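PDB 3D4I: Sts-2 protein from Mus musculus, which interferes with CBL-mediated down-regulation of receptor tyrosine kinases and, through the histidine phosphatase domain present here, has an acid-dependent phosphatase activity. Local coordinates for residues V200-P212 against F224-C237. Numbering follows the deposited sequence. Where two conformers were deposited one is given.
Sequences VSHSSALDSCTRP and FAQLVRKIPSLGMC
Leu206 and Ser204 of the short helix 205-208 and its lead-in pack against Cys237, Ile231 and Phe224 in a buried contact of mixed character within the histidine phosphatase domain: an apolar core of Leu206, Ile231, Val228 and Cys237 with a serine-rich polar edge. The helix follows central strand 196-201 and is covered by the end of helix 221-229, the loop beyond it and the start of strand 236-241. Leu206 sets its CD2 methyl against the Met236-Cys237 peptide, 3.5 Å from Met236 C, while its CB meets Ile231 CD1 at 3.7 Å. Phe224 swings its ring over with CG anti to the backbone N (chi1 163°), bringing CZ to 3.5 Å from Ser204 CB. Asp207 OD2 comes to the rim of that ring, 3.3 Å from Phe224 CD1, with carboxylate and ring planes 42° apart; the other oxygen, OD1, forms a salt bridge with Arg219, which probably balances its charge. Val228 CG2 sits over one ring face, and its CG1 reaches Ser204 CA. Farther along, Thr210 CG2 touches Cys237 SG at 3.5 Å, and Thr210 OG1 donates to Leu206 O, 2.7 Å away. Replacing Thr210 with alanine would probably leave the sulfur without its methyl neighbour and Leu206 O without this hydroxyl donor. At the other end, one water lies within hydrogen-bonding distance of Ser203 OG (2.8 Å), Val228 O and Ile231 O and links the three, while Arg16 also bonds Ser203 OG. Phe266 and Trp271 of the second subunit pack on Leu206 and Cys237 respectively, extending this core into the dimer interface. No direct hydrogen bond joins the segments, so close packing of side chains on each other and on backbone, helped by the bridging water, probably holds them.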
ATOM      1  N   VAL A 200      -5.866  -3.443 -18.701  1.00 14.72           N
ATOM      2  CA  VAL A 200      -6.089  -3.396 -17.256  1.00 14.44           C
ATOM      3  C   VAL A 200      -7.452  -4.001 -16.984  1.00 15.64           C
ATOM      4  O   VAL A 200      -8.486  -3.429 -17.361  1.00 15.81           O
ATOM      5  CB  VAL A 200      -6.061  -1.954 -16.718  1.00 14.68           C
ATOM      6  CG1 VAL A 200      -6.239  -1.969 -15.169  1.00 14.34           C
ATOM      7  CG2 VAL A 200      -4.738  -1.254 -17.116  1.00 14.67           C
ATOM      8  N   SER A 201      -7.451  -5.163 -16.347  1.00 16.04           N
ATOM      9  CA  SER A 201      -8.644  -6.011 -16.348  1.00 16.53           C
ATOM     10  C   SER A 201      -8.664  -6.869 -15.091  1.00 16.71           C
ATOM     11  O   SER A 201      -8.173  -6.440 -14.027  1.00 16.43           O
ATOM     12  CB  SER A 201      -8.663  -6.846 -17.650  1.00 16.18           C
ATOM     13  OG  SER A 201      -9.854  -7.611 -17.771  1.00 19.05           O
ATOM     14  N   HIS A 202      -9.219  -8.071 -15.225  1.00 16.80           N
ATOM     15  CA  HIS A 202      -9.561  -8.979 -14.145  1.00 17.26           C
ATOM     16  C   HIS A 202      -8.601 -10.149 -14.150  1.00 17.06           C
ATOM     17  O   HIS A 202      -7.876 -10.332 -15.120  1.00 17.66           O
ATOM     18  CB  HIS A 202     -10.995  -9.488 -14.367  1.00 16.94           C
ATOM     19  CG  HIS A 202     -11.995  -8.374 -14.485  1.00 18.45           C
ATOM     20  ND1 HIS A 202     -12.618  -7.813 -13.388  1.00 18.74           N
ATOM     21  CD2 HIS A 202     -12.413  -7.664 -15.559  1.00 19.23           C
ATOM     22  CE1 HIS A 202     -13.414  -6.832 -13.792  1.00 19.63           C
ATOM     23  NE2 HIS A 202     -13.292  -6.710 -15.104  1.00 17.81           N
ATOM     24  N   SER A 203      -8.587 -10.934 -13.076  1.00 16.77           N
ATOM     25  CA  SER A 203      -7.685 -12.092 -12.998  1.00 17.06           C
ATOM     26  C   SER A 203      -7.902 -13.011 -14.205  1.00 16.87           C
ATOM     27  O   SER A 203      -6.952 -13.491 -14.801  1.00 16.69           O
ATOM     28  CB  SER A 203      -7.922 -12.858 -11.703  1.00 17.07           C
ATOM     29  OG  SER A 203      -7.436 -12.109 -10.597  1.00 19.48           O
ATOM     30  N   SER A 204      -9.160 -13.226 -14.562  1.00 16.72           N
ATOM     31  CA  SER A 204      -9.495 -14.055 -15.740  1.00 17.93           C
ATOM     32  C   SER A 204      -8.773 -13.652 -17.037  1.00 17.98           C
ATOM     33  O   SER A 204      -8.417 -14.517 -17.865  1.00 17.89           O
ATOM     34  CB  SER A 204     -11.000 -14.007 -15.978  1.00 17.57           C
ATOM     35  OG  SER A 204     -11.463 -12.684 -15.893  1.00 18.89           O
ATOM     36  N   ALA A 205      -8.598 -12.345 -17.229  1.00 17.41           N
ATOM     37  CA  ALA A 205      -8.018 -11.818 -18.453  1.00 17.44           C
ATOM     38  C   ALA A 205      -6.546 -12.207 -18.655  1.00 17.60           C
ATOM     39  O   ALA A 205      -6.070 -12.223 -19.797  1.00 16.82           O
ATOM     40  CB  ALA A 205      -8.181 -10.291 -18.523  1.00 16.59           C
ATOM     41  N   LEU A 206      -5.812 -12.477 -17.571  1.00 17.92           N
ATOM     42  CA  LEU A 206      -4.404 -12.862 -17.724  1.00 18.41           C
ATOM     43  C   LEU A 206      -4.286 -14.155 -18.536  1.00 18.91           C
ATOM     44  O   LEU A 206      -3.272 -14.372 -19.191  1.00 20.59           O
ATOM     45  CB  LEU A 206      -3.646 -12.967 -16.394  1.00 17.94           C
ATOM     46  CG  LEU A 206      -3.031 -11.651 -15.866  1.00 19.64           C
ATOM     47  CD1 LEU A 206      -4.095 -10.802 -15.214  1.00 15.66           C
ATOM     48  CD2 LEU A 206      -1.911 -11.919 -14.878  1.00 19.33           C
ATOM     49  N   ASP A 207      -5.339 -14.971 -18.505  1.00 19.23           N
ATOM     50  CA  ASP A 207      -5.433 -16.172 -19.340  1.00 19.82           C
ATOM     51  C   ASP A 207      -6.184 -15.901 -20.661  1.00 19.39           C
ATOM     52  O   ASP A 207      -5.669 -16.156 -21.764  1.00 18.81           O
ATOM     53  CB  ASP A 207      -6.098 -17.329 -18.570  1.00 19.68           C
ATOM     54  CG  ASP A 207      -5.967 -18.671 -19.298  1.00 22.06           C
ATOM     55  OD1 ASP A 207      -4.819 -19.111 -19.518  1.00 22.58           O
ATOM     56  OD2 ASP A 207      -6.989 -19.309 -19.622  1.00 25.49           O
ATOM     57  N   SER A 208      -7.399 -15.386 -20.551  1.00 19.29           N
ATOM     58  CA  SER A 208      -8.269 -15.254 -21.717  1.00 19.87           C
ATOM     59  C   SER A 208      -7.836 -14.204 -22.742  1.00 19.88           C
ATOM     60  O   SER A 208      -8.242 -14.292 -23.892  1.00 20.10           O
ATOM     61  CB  SER A 208      -9.706 -14.984 -21.279  1.00 20.02           C
ATOM     62  OG  SER A 208      -9.798 -13.676 -20.774  1.00 21.70           O
ATOM     63  N   CYS A 209      -7.054 -13.208 -22.327  1.00 19.32           N
ATOM     64  CA  CYS A 209      -6.570 -12.178 -23.250  1.00 20.02           C
ATOM     65  C   CYS A 209      -5.168 -12.463 -23.815  1.00 19.85           C
ATOM     66  O   CYS A 209      -4.661 -11.720 -24.673  1.00 21.03           O
ATOM     67  CB  CYS A 209      -6.684 -10.769 -22.632  1.00 19.60           C
ATOM     68  SG  CYS A 209      -8.415 -10.267 -22.333  1.00 21.46           S
ATOM     69  N   THR A 210      -4.536 -13.538 -23.345  1.00 20.52           N
ATOM     70  CA  THR A 210      -3.181 -13.878 -23.798  1.00 20.11           C
ATOM     71  C   THR A 210      -3.167 -15.140 -24.642  1.00 20.43           C
ATOM     72  O   THR A 210      -2.496 -15.171 -25.667  1.00 19.54           O
ATOM     73  CB  THR A 210      -2.145 -13.986 -22.640  1.00 20.35           C
ATOM     74  OG1 THR A 210      -2.537 -15.013 -21.725  1.00 20.44           O
ATOM     75  CG2 THR A 210      -2.047 -12.658 -21.883  1.00 20.61           C
ATOM     76  N   ARG A 211      -3.922 -16.161 -24.233  1.00 20.93           N
ATOM     77  CA  ARG A 211      -4.023 -17.409 -25.019  1.00 21.39           C
ATOM     78  C   ARG A 211      -4.317 -17.188 -26.519  1.00 21.80           C
ATOM     79  O   ARG A 211      -3.634 -17.787 -27.356  1.00 21.75           O
ATOM     80  CB  ARG A 211      -4.998 -18.394 -24.379  1.00 21.43           C
ATOM     81  CG  ARG A 211      -4.432 -18.996 -23.098  1.00 23.21           C
ATOM     82  CD  ARG A 211      -5.285 -20.098 -22.553  1.00 25.57           C
ATOM     83  NE  ARG A 211      -5.103 -21.353 -23.275  1.00 27.07           N
ATOM     84  CZ  ARG A 211      -4.131 -22.238 -23.050  1.00 27.48           C
ATOM     85  NH1 ARG A 211      -3.206 -22.031 -22.120  1.00 28.23           N
ATOM     86  NH2 ARG A 211      -4.101 -23.358 -23.756  1.00 29.43           N
ATOM     87  N   PRO A 212      -5.306 -16.317 -26.860  1.00 22.27           N
ATOM     88  CA  PRO A 212      -5.575 -16.023 -28.284  1.00 22.81           C
ATOM     89  C   PRO A 212      -4.383 -15.418 -29.020  1.00 23.26           C
ATOM     90  O   PRO A 212      -4.177 -15.741 -30.192  1.00 22.84           O
ATOM     91  CB  PRO A 212      -6.737 -15.014 -28.235  1.00 23.11           C
ATOM     92  CG  PRO A 212      -7.375 -15.217 -26.922  1.00 22.46           C
ATOM     93  CD  PRO A 212      -6.242 -15.577 -25.987  1.00 22.04           C
ATOM     94  N   PHE A 224      -9.037 -23.294 -15.980  1.00 21.60           N
ATOM     95  CA  PHE A 224      -9.034 -21.814 -16.043  1.00 20.80           C
ATOM     96  C   PHE A 224      -9.408 -21.238 -14.656  1.00 20.42           C
ATOM     97  O   PHE A 224      -8.680 -20.425 -14.101  1.00 20.38           O
ATOM     98  CB  PHE A 224      -9.984 -21.385 -17.160  1.00 20.27           C
ATOM     99  CG  PHE A 224     -10.416 -19.934 -17.130  1.00 20.67           C
ATOM    100  CD1 PHE A 224      -9.598 -18.934 -17.649  1.00 23.44           C
ATOM    101  CD2 PHE A 224     -11.689 -19.589 -16.673  1.00 21.23           C
ATOM    102  CE1 PHE A 224     -10.022 -17.587 -17.641  1.00 23.33           C
ATOM    103  CE2 PHE A 224     -12.123 -18.246 -16.675  1.00 20.79           C
ATOM    104  CZ  PHE A 224     -11.280 -17.259 -17.163  1.00 21.89           C
ATOM    105  N   ALA A 225     -10.501 -21.722 -14.077  1.00 20.11           N
ATOM    106  CA  ALA A 225     -10.978 -21.203 -12.788  1.00 21.11           C
ATOM    107  C   ALA A 225      -9.948 -21.371 -11.653  1.00 21.79           C
ATOM    108  O   ALA A 225      -9.737 -20.463 -10.829  1.00 20.59           O
ATOM    109  CB  ALA A 225     -12.333 -21.841 -12.438  1.00 20.53           C
ATOM    110  N   GLN A 226      -9.286 -22.522 -11.633  1.00 23.26           N
ATOM    111  CA  GLN A 226      -8.220 -22.812 -10.656  1.00 25.46           C
ATOM    112  C   GLN A 226      -7.038 -21.864 -10.845  1.00 26.57           C
ATOM    113  O   GLN A 226      -6.492 -21.329  -9.870  1.00 26.24           O
ATOM    114  CB  GLN A 226      -7.778 -24.288 -10.747  1.00 26.12           C
ATOM    115  CG  GLN A 226      -8.801 -25.267 -10.171  1.00 26.94           C
ATOM    116  CD  GLN A 226      -8.626 -26.709 -10.626  1.00 27.93           C
ATOM    117  OE1 GLN A 226      -9.591 -27.468 -10.670  1.00 31.02           O
ATOM    118  NE2 GLN A 226      -7.396 -27.094 -10.967  1.00 30.71           N
ATOM    119  N   LEU A 227      -6.703 -21.590 -12.110  1.00 27.50           N
ATOM    120  CA  LEU A 227      -5.568 -20.750 -12.467  1.00 28.57           C
ATOM    121  C   LEU A 227      -5.774 -19.304 -12.057  1.00 28.87           C
ATOM    122  O   LEU A 227      -4.864 -18.672 -11.520  1.00 28.90           O
ATOM    123  CB  LEU A 227      -5.347 -20.808 -13.990  1.00 29.25           C
ATOM    124  CG  LEU A 227      -3.961 -20.762 -14.637  1.00 32.22           C
ATOM    125  CD1 LEU A 227      -3.516 -22.170 -14.995  1.00 34.98           C
ATOM    126  CD2 LEU A 227      -4.016 -19.911 -15.915  1.00 32.89           C
ATOM    127  N   VAL A 228      -6.965 -18.770 -12.317  1.00 29.31           N
ATOM    128  CA  VAL A 228      -7.201 -17.341 -12.156  1.00 30.31           C
ATOM    129  C   VAL A 228      -7.514 -16.927 -10.707  1.00 31.63           C
ATOM    130  O   VAL A 228      -7.244 -15.799 -10.285  1.00 31.82           O
ATOM    131  CB  VAL A 228      -8.164 -16.759 -13.261  1.00 30.76           C
ATOM    132  CG1 VAL A 228      -7.533 -16.985 -14.641  1.00 30.40           C
ATOM    133  CG2 VAL A 228      -9.566 -17.356 -13.203  1.00 28.97           C
ATOM    134  N   ARG A 229      -7.992 -17.890  -9.929  1.00 32.13           N
ATOM    135  CA  ARG A 229      -8.068 -17.768  -8.476  1.00 33.21           C
ATOM    136  C   ARG A 229      -6.753 -17.249  -7.872  1.00 32.73           C
ATOM    137  O   ARG A 229      -6.764 -16.463  -6.921  1.00 34.27           O
ATOM    138  CB  ARG A 229      -8.410 -19.155  -7.918  1.00 33.23           C
ATOM    139  CG  ARG A 229      -8.570 -19.242  -6.430  1.00 35.70           C
ATOM    140  CD  ARG A 229      -8.849 -20.680  -6.048  1.00 36.53           C
ATOM    141  NE  ARG A 229      -7.699 -21.360  -5.468  1.00 38.08           N
ATOM    142  CZ  ARG A 229      -7.157 -21.035  -4.295  1.00 40.06           C
ATOM    143  NH1 ARG A 229      -7.633 -20.007  -3.592  1.00 40.52           N
ATOM    144  NH2 ARG A 229      -6.128 -21.730  -3.829  1.00 42.15           N
ATOM    145  N   LYS A 230      -5.631 -17.672  -8.452  1.00 32.36           N
ATOM    146  CA  LYS A 230      -4.288 -17.458  -7.898  1.00 31.67           C
ATOM    147  C   LYS A 230      -3.592 -16.099  -8.152  1.00 30.65           C
ATOM    148  O   LYS A 230      -2.537 -15.804  -7.571  1.00 31.10           O
ATOM    149  CB  LYS A 230      -3.370 -18.591  -8.371  1.00 32.59           C
ATOM    150  CG  LYS A 230      -3.841 -19.980  -7.912  1.00 35.08           C
ATOM    151  CD  LYS A 230      -2.696 -20.973  -7.812  1.00 37.88           C
ATOM    152  CE  LYS A 230      -3.103 -22.170  -6.946  1.00 39.48           C
ATOM    153  NZ  LYS A 230      -2.095 -23.288  -6.984  1.00 42.70           N
ATOM    154  N   ILE A 231      -4.168 -15.274  -9.011  1.00 27.96           N
ATOM    155  CA  ILE A 231      -3.521 -14.053  -9.455  1.00 25.21           C
ATOM    156  C   ILE A 231      -3.696 -12.912  -8.414  1.00 24.19           C
ATOM    157  O   ILE A 231      -4.795 -12.614  -8.025  1.00 24.21           O
ATOM    158  CB  ILE A 231      -4.086 -13.672 -10.851  1.00 25.20           C
ATOM    159  CG1 ILE A 231      -3.928 -14.868 -11.805  1.00 22.70           C
ATOM    160  CG2 ILE A 231      -3.412 -12.418 -11.394  1.00 24.38           C
ATOM    161  CD1 ILE A 231      -4.501 -14.640 -13.177  1.00 25.66           C
ATOM    162  N   PRO A 232      -2.593 -12.290  -7.965  1.00 23.00           N
ATOM    163  CA  PRO A 232      -2.659 -11.208  -6.962  1.00 21.78           C
ATOM    164  C   PRO A 232      -3.019  -9.867  -7.560  1.00 19.34           C
ATOM    165  O   PRO A 232      -3.011  -9.713  -8.763  1.00 17.76           O
ATOM    166  CB  PRO A 232      -1.225 -11.137  -6.432  1.00 20.79           C
ATOM    167  CG  PRO A 232      -0.384 -11.563  -7.573  1.00 23.06           C
ATOM    168  CD  PRO A 232      -1.204 -12.566  -8.370  1.00 23.48           C
ATOM    169  N   SER A 233      -3.296  -8.889  -6.705  1.00 18.66           N
ATOM    170  CA  SER A 233      -3.533  -7.529  -7.173  1.00 18.25           C
ATOM    171  C   SER A 233      -2.317  -7.032  -7.932  1.00 17.53           C
ATOM    172  O   SER A 233      -1.179  -7.305  -7.544  1.00 17.11           O
ATOM    173  CB  SER A 233      -3.833  -6.613  -5.983  1.00 18.59           C
ATOM    174  OG  SER A 233      -5.081  -6.985  -5.430  1.00 18.06           O
ATOM    175  N   LEU A 234      -2.569  -6.316  -9.025  1.00 17.05           N
ATOM    176  CA  LEU A 234      -1.536  -5.878  -9.959  1.00 16.89           C
ATOM    177  C   LEU A 234      -0.703  -7.031 -10.563  1.00 17.15           C
ATOM    178  O   LEU A 234       0.370  -6.795 -11.089  1.00 16.32           O
ATOM    179  CB  LEU A 234      -0.627  -4.789  -9.316  1.00 17.16           C
ATOM    180  CG  LEU A 234      -1.170  -3.348  -9.381  1.00 16.26           C
ATOM    181  CD1 LEU A 234      -1.226  -2.877 -10.825  1.00 16.08           C
ATOM    182  CD2 LEU A 234      -2.548  -3.263  -8.787  1.00 16.91           C
ATOM    183  N   GLY A 235      -1.203  -8.275 -10.486  1.00 17.67           N
ATOM    184  CA  GLY A 235      -0.508  -9.409 -11.118  1.00 17.72           C
ATOM    185  C   GLY A 235      -0.443  -9.157 -12.621  1.00 18.36           C
ATOM    186  O   GLY A 235      -1.359  -8.561 -13.170  1.00 18.24           O
ATOM    187  N   MET A 236       0.649  -9.569 -13.280  1.00 18.27           N
ATOM    188  CA  MET A 236       0.821  -9.283 -14.711  1.00 19.28           C
ATOM    189  C   MET A 236       1.225 -10.491 -15.565  1.00 20.18           C
ATOM    190  O   MET A 236       1.928 -11.376 -15.081  1.00 19.40           O
ATOM    191  CB  MET A 236       1.876  -8.185 -14.886  1.00 18.74           C
ATOM    192  CG  MET A 236       1.545  -6.886 -14.204  1.00 17.11           C
ATOM    193  SD  MET A 236       2.890  -5.718 -14.405  1.00 22.95           S
ATOM    194  CE  MET A 236       2.233  -4.287 -13.545  0.50 17.26           C
ATOM    195  N   CYS A 237       0.774 -10.489 -16.827  1.00 21.72           N
ATOM    196  CA  CYS A 237       1.165 -11.455 -17.871  1.00 21.42           C
ATOM    197  C   CYS A 237       1.613 -10.594 -19.044  1.00 20.06           C
ATOM    198  O   CYS A 237       0.866  -9.714 -19.451  1.00 20.43           O
ATOM    199  CB  CYS A 237      -0.062 -12.270 -18.338  1.00 20.05           C
ATOM    200  SG  CYS A 237       0.331 -13.559 -19.517  1.00 28.97           S
TER
HETATM  201  O   HOH W   1      -7.351 -13.641  -8.288  1.00 34.75           O